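Local coordinates for protein putative exotoxin (superantigen) (Streptococcus pyogenes, PDB 1TY2) that binds zinc and probably acts as a superantigen exotoxin of the staphylococcal/streptococcal toxin family, at residues 158-163 / 202-207. Numbering follows the deposited sequence.
With ZN (zinc ion), chain D.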
# COMPACT_ATOMS: atom_id res chain seq x y z
N GLY A 158 3.24 24.18 1.66
CA GLY A 158 4.39 23.68 0.92
C GLY A 158 4.13 23.50 -0.56
O GLY A 158 3.00 23.27 -0.97
N GLN A 159 5.19 23.61 -1.35
CA GLN A 159 5.08 23.46 -2.80
C GLN A 159 6.25 22.64 -3.33
O GLN A 159 7.37 22.77 -2.85
CB GLN A 159 5.08 24.81 -3.52
CG GLN A 159 3.88 25.70 -3.27
CD GLN A 159 3.97 26.47 -1.96
OE1 GLN A 159 5.03 26.97 -1.60
NE2 GLN A 159 2.85 26.57 -1.25
N LEU A 160 5.96 21.80 -4.31
CA LEU A 160 6.99 20.99 -4.95
C LEU A 160 7.11 21.53 -6.37
O LEU A 160 6.10 21.61 -7.07
CB LEU A 160 6.60 19.51 -5.01
CG LEU A 160 7.30 18.70 -6.11
CD1 LEU A 160 8.81 18.73 -5.90
CD2 LEU A 160 6.80 17.27 -6.12
N GLU A 161 8.31 21.90 -6.78
CA GLU A 161 8.52 22.42 -8.13
C GLU A 161 9.52 21.57 -8.89
O GLU A 161 10.56 21.19 -8.36
CB GLU A 161 9.00 23.87 -8.08
CG GLU A 161 8.13 24.79 -7.26
CD GLU A 161 8.34 26.25 -7.60
OE1 GLU A 161 9.51 26.70 -7.65
OE2 GLU A 161 7.34 26.96 -7.81
N ILE A 162 9.19 21.25 -10.14
CA ILE A 162 10.07 20.45 -10.99
C ILE A 162 10.55 21.34 -12.12
O ILE A 162 9.75 21.82 -12.92
CB ILE A 162 9.33 19.25 -11.61
CG1 ILE A 162 8.66 18.42 -10.51
CG2 ILE A 162 10.31 18.40 -12.41
CD1 ILE A 162 9.64 17.76 -9.59
N ALA A 163 11.87 21.56 -12.18
CA ALA A 163 12.45 22.40 -13.23
C ALA A 163 12.86 21.58 -14.44
O ALA A 163 13.65 20.64 -14.33
CB ALA A 163 13.64 23.16 -12.67
N SER A 202 16.02 19.26 -14.97
CA SER A 202 17.08 20.10 -14.42
C SER A 202 17.29 19.82 -12.93
O SER A 202 18.37 19.38 -12.52
CB SER A 202 16.75 21.58 -14.62
OG SER A 202 17.66 22.40 -13.91
N HIS A 203 16.27 20.08 -12.13
CA HIS A 203 16.33 19.85 -10.69
C HIS A 203 14.95 20.11 -10.09
O HIS A 203 14.01 20.45 -10.81
CB HIS A 203 17.33 20.80 -10.03
CG HIS A 203 16.90 22.24 -10.08
ND1 HIS A 203 16.86 22.97 -11.25
CD2 HIS A 203 16.44 23.06 -9.11
CE1 HIS A 203 16.40 24.18 -11.00
NE2 HIS A 203 16.13 24.26 -9.71
N PHE A 204 14.84 19.97 -8.78
CA PHE A 204 13.57 20.20 -8.11
C PHE A 204 13.78 21.06 -6.87
O PHE A 204 14.89 21.12 -6.33
CB PHE A 204 12.91 18.88 -7.73
CG PHE A 204 13.52 18.20 -6.54
CD1 PHE A 204 13.11 18.53 -5.25
CD2 PHE A 204 14.52 17.25 -6.71
CE1 PHE A 204 13.68 17.91 -4.14
CE2 PHE A 204 15.11 16.63 -5.60
CZ PHE A 204 14.69 16.95 -4.32
N ASP A 205 12.72 21.72 -6.43
CA ASP A 205 12.77 22.56 -5.23
C ASP A 205 11.63 22.14 -4.32
O ASP A 205 10.57 21.70 -4.78
CB ASP A 205 12.57 24.04 -5.57
CG ASP A 205 13.60 24.57 -6.54
OD1 ASP A 205 14.82 24.43 -6.26
OD2 ASP A 205 13.20 25.15 -7.56
N ILE A 206 11.87 22.26 -3.02
CA ILE A 206 10.86 21.95 -2.03
C ILE A 206 10.77 23.19 -1.15
O ILE A 206 11.73 23.55 -0.46
CB ILE A 206 11.25 20.74 -1.16
CG1 ILE A 206 11.21 19.47 -2.01
CG2 ILE A 206 10.31 20.62 0.03
CD1 ILE A 206 9.87 19.24 -2.68
N TYR A 207 9.62 23.85 -1.20
CA TYR A 207 9.36 25.06 -0.43
C TYR A 207 8.42 24.75 0.72
O TYR A 207 7.23 24.52 0.50
CB TYR A 207 8.71 26.12 -1.31
CG TYR A 207 9.58 26.67 -2.42
CD1 TYR A 207 10.58 27.61 -2.15
CD2 TYR A 207 9.40 26.25 -3.73
CE1 TYR A 207 11.37 28.13 -3.17
CE2 TYR A 207 10.19 26.76 -4.77
CZ TYR A 207 11.18 27.70 -4.48
OH TYR A 207 11.96 28.21 -5.50
ZN ZN D . 14.50 25.67 -9.08
O HOH W 1 15.83 26.24 -8.20
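With CG between its backbone N and carbonyl carbon (chi1 67°), the His203 ring is brought alongside Ala163, whose CB lies 3.4 Å from His203 CE1, while Asp205, its CG anti to the carbonyl carbon (chi1 -59°), turns its carboxylate to the same face of the sheet. Both reach one zinc ion, through His203 NE2 at 2.2 Å and Asp205 OD2 at 2.1 Å. The other ring nitrogen, ND1, donates in the ring plane to Ser202 OG (2.8 Å), which, together with the metal bond, fixes the ring's rotation; Asn107 holds Asp205 OD1. Beyond the metal, the Glu161 carboxylate stands nearly perpendicular to the Tyr207 ring (87°) and brings OE1 to its edge, 3.0 Å from Tyr207 CE2. OE1 is also 4.0 Å from Asp205 OD2, a proximity of acids that the zinc charge would probably ease.

On the reverse face, Leu160 CD1 presses tightly on Ile206 CD1 (3.4 Å), and both side chains pack on Ile138 of helix 131-146. Antiparallel backbone bonds join the strands until Ser202 and His203 both face Ala163 in a classic beta bulge. The central strand 201-209 of the beta-grasp sheet is thus paired with its antiparallel neighbour 157-164, carrying a zinc site to which His169 of strand 168-173 also belongs.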